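Local coordinates for NO-binding heme-dependent sensor protein (Shewanella oneidensis, PDB 4U9B), which binds nitric oxide at the heme iron of its H-NOX domain and probably acts as a gas sensor in signalling, at residues A[129-140]-A[164-175]. Residues are numbered along the deposited sequence; the frame is centred on the assembly and turned at random. Where two conformers were deposited one is given.
Sequences ALRYSSPRRLCF and CMHTGADHCMLI. With ZN (zinc ion), chain D; HEM (protoporphyrin IX containing Fe), chain B.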
loop_
_atom_site.group_PDB
_atom_site.type_symbol
_atom_site.label_atom_id
_atom_site.label_comp_id
_atom_site.label_asym_id
_atom_site.label_seq_id
_atom_site.Cartn_x
_atom_site.Cartn_y
_atom_site.Cartn_z
ATOM N N ALA A 129 8.735 -3.690 -15.269
ATOM C CA ALA A 129 9.565 -4.266 -14.216
ATOM C C ALA A 129 9.683 -3.280 -13.064
ATOM O O ALA A 129 10.327 -2.238 -13.191
ATOM C CB ALA A 129 10.937 -4.625 -14.751
ATOM N N LEU A 130 9.055 -3.616 -11.942
ATOM C CA LEU A 130 9.000 -2.724 -10.794
ATOM C C LEU A 130 9.833 -3.264 -9.639
ATOM O O LEU A 130 9.497 -4.288 -9.046
ATOM C CB LEU A 130 7.547 -2.526 -10.356
ATOM C CG LEU A 130 7.258 -1.281 -9.516
ATOM C CD1 LEU A 130 7.553 -0.004 -10.298
ATOM C CD2 LEU A 130 5.816 -1.286 -9.050
ATOM N N ARG A 131 10.927 -2.572 -9.334
ATOM C CA ARG A 131 11.771 -2.937 -8.205
ATOM C C ARG A 131 11.223 -2.299 -6.940
ATOM O O ARG A 131 10.898 -1.112 -6.935
ATOM C CB ARG A 131 13.218 -2.497 -8.434
ATOM C CG ARG A 131 14.172 -2.910 -7.321
ATOM C CD ARG A 131 15.505 -2.181 -7.426
ATOM N NE ARG A 131 16.450 -2.608 -6.393
ATOM C CZ ARG A 131 16.555 -2.064 -5.182
ATOM N NH1 ARG A 131 15.772 -1.052 -4.818
ATOM N NH2 ARG A 131 17.450 -2.536 -4.324
ATOM N N TYR A 132 11.122 -3.090 -5.877
ATOM C CA TYR A 132 10.654 -2.612 -4.585
ATOM C C TYR A 132 11.682 -2.920 -3.503
ATOM O O TYR A 132 12.206 -4.030 -3.431
ATOM C CB TYR A 132 9.308 -3.248 -4.229
ATOM C CG TYR A 132 8.850 -2.959 -2.818
ATOM C CD1 TYR A 132 9.239 -3.771 -1.760
ATOM C CD2 TYR A 132 8.026 -1.876 -2.542
ATOM C CE1 TYR A 132 8.827 -3.509 -0.472
ATOM C CE2 TYR A 132 7.607 -1.607 -1.251
ATOM C CZ TYR A 132 8.012 -2.427 -0.221
ATOM O OH TYR A 132 7.598 -2.168 1.069
ATOM N N SER A 133 11.964 -1.927 -2.668
ATOM C CA SER A 133 12.824 -2.110 -1.503
ATOM C C SER A 133 12.326 -1.229 -0.365
ATOM O O SER A 133 11.997 -0.065 -0.587
ATOM C CB SER A 133 14.274 -1.764 -1.841
ATOM O OG SER A 133 15.147 -2.211 -0.827
ATOM N N SER A 134 12.268 -1.776 0.846
ATOM C CA SER A 134 11.828 -1.005 2.007
ATOM C C SER A 134 12.084 -1.738 3.326
ATOM O O SER A 134 11.897 -2.950 3.402
ATOM C CB SER A 134 10.338 -0.683 1.898
ATOM O OG SER A 134 9.875 -0.039 3.072
ATOM N N PRO A 135 12.505 -1.004 4.373
ATOM C CA PRO A 135 12.621 -1.616 5.704
ATOM C C PRO A 135 11.292 -2.169 6.215
ATOM O O PRO A 135 11.285 -3.063 7.062
ATOM C CB PRO A 135 13.092 -0.456 6.589
ATOM C CG PRO A 135 13.720 0.509 5.665
ATOM C CD PRO A 135 12.973 0.393 4.372
ATOM N N ARG A 136 10.189 -1.629 5.705
ATOM C CA ARG A 136 8.855 -2.042 6.129
ATOM C C ARG A 136 8.477 -3.407 5.561
ATOM O O ARG A 136 7.582 -4.069 6.082
ATOM C CB ARG A 136 7.810 -1.004 5.706
ATOM C CG ARG A 136 7.562 0.118 6.715
ATOM C CD ARG A 136 8.677 1.153 6.732
ATOM N NE ARG A 136 8.798 1.863 5.461
ATOM C CZ ARG A 136 9.763 2.738 5.183
ATOM N NH1 ARG A 136 10.700 3.011 6.081
ATOM N NH2 ARG A 136 9.799 3.333 4.001
ATOM N N ARG A 137 9.149 -3.810 4.485
ATOM C CA ARG A 137 8.905 -5.089 3.819
ATOM C C ARG A 137 7.425 -5.264 3.482
ATOM O O ARG A 137 6.813 -6.295 3.768
ATOM C CB ARG A 137 9.411 -6.244 4.683
ATOM C CG ARG A 137 10.872 -6.090 5.085
ATOM C CD ARG A 137 11.562 -7.428 5.302
ATOM N NE ARG A 137 10.718 -8.381 6.012
ATOM C CZ ARG A 137 10.931 -9.693 6.042
ATOM N NH1 ARG A 137 11.962 -10.221 5.392
ATOM N NH2 ARG A 137 10.106 -10.481 6.717
ATOM N N LEU A 138 6.865 -4.244 2.838
ATOM C CA LEU A 138 5.445 -4.229 2.483
ATOM C C LEU A 138 5.217 -4.443 0.987
ATOM O O LEU A 138 4.350 -3.811 0.381
ATOM C CB LEU A 138 4.815 -2.905 2.924
ATOM C CG LEU A 138 4.515 -2.782 4.419
ATOM C CD1 LEU A 138 4.256 -1.329 4.790
ATOM C CD2 LEU A 138 3.317 -3.642 4.787
ATOM N N CYS A 139 5.982 -5.348 0.395
ATOM C CA CYS A 139 5.868 -5.611 -1.036
ATOM C C CYS A 139 4.481 -6.132 -1.405
ATOM O O CYS A 139 4.008 -5.908 -2.519
ATOM C CB CYS A 139 6.935 -6.607 -1.484
ATOM S SG CYS A 139 6.867 -8.190 -0.627
ATOM N N PHE A 140 3.823 -6.820 -0.476
ATOM C CA PHE A 140 2.493 -7.346 -0.759
ATOM C C PHE A 140 1.469 -6.218 -0.745
ATOM O O PHE A 140 0.446 -6.290 -1.429
ATOM C CB PHE A 140 2.111 -8.444 0.238
ATOM C CG PHE A 140 2.556 -9.817 -0.183
ATOM C CD1 PHE A 140 3.879 -10.200 -0.059
ATOM C CD2 PHE A 140 1.648 -10.722 -0.707
ATOM C CE1 PHE A 140 4.290 -11.461 -0.447
ATOM C CE2 PHE A 140 2.054 -11.986 -1.098
ATOM C CZ PHE A 140 3.378 -12.353 -0.969
ATOM N N CYS A 164 11.893 -11.764 -3.997
ATOM C CA CYS A 164 11.193 -11.208 -2.843
ATOM C C CYS A 164 12.061 -11.139 -1.596
ATOM O O CYS A 164 12.813 -12.065 -1.288
ATOM C CB CYS A 164 9.939 -12.028 -2.543
ATOM S SG CYS A 164 8.894 -11.316 -1.255
ATOM N N MET A 165 11.930 -10.027 -0.878
ATOM C CA MET A 165 12.657 -9.805 0.364
ATOM C C MET A 165 12.300 -10.832 1.431
ATOM O O MET A 165 13.113 -11.147 2.302
ATOM C CB MET A 165 12.370 -8.402 0.898
ATOM C CG MET A 165 12.806 -7.275 -0.023
ATOM S SD MET A 165 12.428 -5.641 0.647
ATOM C CE MET A 165 13.648 -5.530 1.948
ATOM N N HIS A 166 11.077 -11.349 1.372
ATOM C CA HIS A 166 10.605 -12.278 2.393
ATOM C C HIS A 166 11.307 -13.632 2.317
ATOM O O HIS A 166 11.134 -14.469 3.205
ATOM C CB HIS A 166 9.094 -12.474 2.277
ATOM C CG HIS A 166 8.302 -11.254 2.623
ATOM N ND1 HIS A 166 8.299 -10.702 3.886
ATOM C CD2 HIS A 166 7.489 -10.476 1.871
ATOM C CE1 HIS A 166 7.518 -9.635 3.896
ATOM N NE2 HIS A 166 7.013 -9.478 2.686
ATOM N N THR A 167 12.096 -13.846 1.266
ATOM C CA THR A 167 12.866 -15.083 1.132
ATOM C C THR A 167 14.361 -14.824 1.295
ATOM O O THR A 167 15.167 -15.745 1.175
ATOM C CB THR A 167 12.617 -15.773 -0.225
ATOM O OG1 THR A 167 13.320 -15.083 -1.266
ATOM C CG2 THR A 167 11.131 -15.814 -0.541
ATOM N N GLY A 168 14.724 -13.570 1.563
ATOM C CA GLY A 168 16.098 -13.218 1.878
ATOM C C GLY A 168 16.730 -12.209 0.936
ATOM O O GLY A 168 17.795 -11.672 1.232
ATOM N N ALA A 169 16.088 -11.953 -0.200
ATOM C CA ALA A 169 16.612 -10.993 -1.170
ATOM C C ALA A 169 16.619 -9.590 -0.573
ATOM O O ALA A 169 15.916 -9.326 0.401
ATOM C CB ALA A 169 15.791 -11.025 -2.448
ATOM N N ASP A 170 17.414 -8.689 -1.148
ATOM C CA ASP A 170 17.478 -7.320 -0.636
ATOM C C ASP A 170 16.485 -6.412 -1.359
ATOM O O ASP A 170 16.474 -5.197 -1.159
ATOM C CB ASP A 170 18.901 -6.757 -0.749
ATOM C CG ASP A 170 19.398 -6.653 -2.184
ATOM O OD1 ASP A 170 18.601 -6.818 -3.131
ATOM O OD2 ASP A 170 20.606 -6.389 -2.362
ATOM N N HIS A 171 15.647 -7.014 -2.196
ATOM C CA HIS A 171 14.641 -6.279 -2.950
ATOM C C HIS A 171 13.608 -7.248 -3.499
ATOM O O HIS A 171 13.831 -8.461 -3.516
ATOM C CB HIS A 171 15.279 -5.500 -4.104
ATOM C CG HIS A 171 15.781 -6.375 -5.211
ATOM N ND1 HIS A 171 17.008 -6.999 -5.167
ATOM C CD2 HIS A 171 15.215 -6.739 -6.386
ATOM C CE1 HIS A 171 17.180 -7.706 -6.270
ATOM N NE2 HIS A 171 16.105 -7.568 -7.025
ATOM N N CYS A 172 12.480 -6.704 -3.944
ATOM C CA CYS A 172 11.486 -7.472 -4.680
ATOM C C CYS A 172 11.450 -6.996 -6.120
ATOM O O CYS A 172 11.731 -5.832 -6.405
ATOM C CB CYS A 172 10.097 -7.330 -4.064
ATOM S SG CYS A 172 10.008 -7.721 -2.315
ATOM N N MET A 173 11.094 -7.908 -7.013
ATOM C CA MET A 173 10.901 -7.595 -8.419
ATOM C C MET A 173 9.498 -8.011 -8.826
ATOM O O MET A 173 9.170 -9.199 -8.839
ATOM C CB MET A 173 11.943 -8.304 -9.284
ATOM C CG MET A 173 11.909 -7.900 -10.749
ATOM S SD MET A 173 12.078 -6.117 -11.002
ATOM C CE MET A 173 13.616 -5.802 -10.143
ATOM N N LEU A 174 8.667 -7.018 -9.121
ATOM C CA LEU A 174 7.298 -7.251 -9.551
ATOM C C LEU A 174 7.181 -6.972 -11.042
ATOM O O LEU A 174 7.285 -5.825 -11.476
ATOM C CB LEU A 174 6.320 -6.374 -8.765
ATOM C CG LEU A 174 6.016 -6.813 -7.326
ATOM C CD1 LEU A 174 7.241 -6.705 -6.437
ATOM C CD2 LEU A 174 4.872 -5.996 -6.748
ATOM N N ILE A 175 6.982 -8.029 -11.820
ATOM C CA ILE A 175 6.788 -7.896 -13.256
ATOM C C ILE A 175 5.300 -7.795 -13.537
ATOM O O ILE A 175 4.538 -8.719 -13.247
ATOM C CB ILE A 175 7.389 -9.082 -14.035
ATOM C CG1 ILE A 175 8.863 -9.275 -13.668
ATOM C CG2 ILE A 175 7.224 -8.876 -15.540
ATOM C CD1 ILE A 175 9.732 -8.043 -13.865
HETATM ZN ZN ZN D . 8.329 -9.287 -2.064
HETATM C CHA HEM B . 3.234 4.323 1.375
HETATM C CHB HEM B . 3.527 1.865 -2.784
HETATM C CHC HEM B . 0.447 4.938 -4.871
HETATM C CHD HEM B . 1.122 7.968 -1.145
HETATM C C1A HEM B . 3.420 3.302 0.476
HETATM C C2A HEM B . 3.769 1.932 0.791
HETATM C C3A HEM B . 3.844 1.261 -0.363
HETATM C C4A HEM B . 3.549 2.175 -1.443
HETATM C CMA HEM B . 4.181 -0.229 -0.547
HETATM C CAA HEM B . 4.010 1.350 2.204
HETATM C CBA HEM B . 5.307 1.895 2.807
HETATM C CGA HEM B . 6.527 1.083 2.430
HETATM O O1A HEM B . 7.643 1.436 2.902
HETATM O O2A HEM B . 6.412 0.088 1.667
HETATM C C1B HEM B . 2.681 2.438 -3.700
HETATM C C2B HEM B . 2.333 1.891 -4.992
HETATM C C3B HEM B . 1.483 2.751 -5.585
HETATM C C4B HEM B . 1.260 3.849 -4.661
HETATM C CMB HEM B . 2.922 0.559 -5.511
HETATM C CAB HEM B . 0.779 2.676 -6.960
HETATM C CBB HEM B . 0.614 1.542 -7.649
HETATM C C1C HEM B . 0.359 6.041 -4.045
HETATM C C2C HEM B . -0.441 7.218 -4.293
HETATM C C3C HEM B . -0.265 8.079 -3.284
HETATM C C4C HEM B . 0.660 7.461 -2.340
HETATM C CMC HEM B . -1.335 7.421 -5.534
HETATM C CAC HEM B . -0.974 9.455 -3.201
HETATM C CBC HEM B . -0.619 10.416 -2.341
HETATM C C1D HEM B . 1.654 7.241 -0.103
HETATM C C2D HEM B . 1.735 7.712 1.259
HETATM C C3D HEM B . 2.391 6.579 2.043
HETATM C C4D HEM B . 2.648 5.534 1.081
HETATM C CMD HEM B . 1.249 9.066 1.812
HETATM C CAD HEM B . 2.713 6.546 3.546
HETATM C CBD HEM B . 4.113 7.098 3.799
HETATM C CGD HEM B . 4.394 7.041 5.277
HETATM O O1D HEM B . 3.711 6.251 5.973
HETATM O O2D HEM B . 5.297 7.777 5.762
HETATM N NA HEM B . 3.286 3.414 -0.899
HETATM N NB HEM B . 2.010 3.627 -3.527
HETATM N NC HEM B . 1.019 6.224 -2.844
HETATM N ND HEM B . 2.201 5.958 -0.169
HETATM FE FE HEM B . 2.305 4.893 -1.920
HETATM O O HOH W 1 4.548 -7.513 2.401
#
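The zinc site and the heme-propionate grip of this H-NOX domain meet across one antiparallel strand pair, 129-133 with 172-175, a worked example of how the central strand pair of a sheet can tie two cofactor sites together. L130 faces L174 and Y132 faces C172 as hydrogen-bonded pairs, the shortest of the four backbone bonds between the strands running from C172 N to Y132 O (2.7 Å, nearly straight at 173°). C172 SG, C139 SG from the start of helix 139-152 and C164 SG, each 2.3 Å from the zinc ion, are three of its four ligands; H161 is the fourth. C139 CB lies 3.4 Å from C172 SG. The thiolate of C172 is further met by M165 N, a bond likely to temper its charge.

Y132 bridges the two sites. With CG anti to the backbone N (chi1 172°), its ring lies beside C172 SG and the sulfur of M165, both oblique to it, and C139 CA rests over one face. At the far end OH donates to propionate oxygen HEM O2A at 2.6 Å, the acceptor lying at the ring edge near its plane, and accepts from L138 N. A phenylalanine here would probably leave that propionate oxygen without its donor and L138 N without its acceptor. S134 OG and R136 NE hold the other oxygen, HEM O1A. On the opposite sheet face, H171 CB lies over the R131 guanidinium, 3.5 Å above its plane, while H171 ND1 donates a hydrogen bond to D170 OD1. Y132, S134 and R136 together form the Tyr-x-Ser-x-Arg motif characteristic of H-NOX heme pockets, here backed by a zinc site of three cysteines and one histidine.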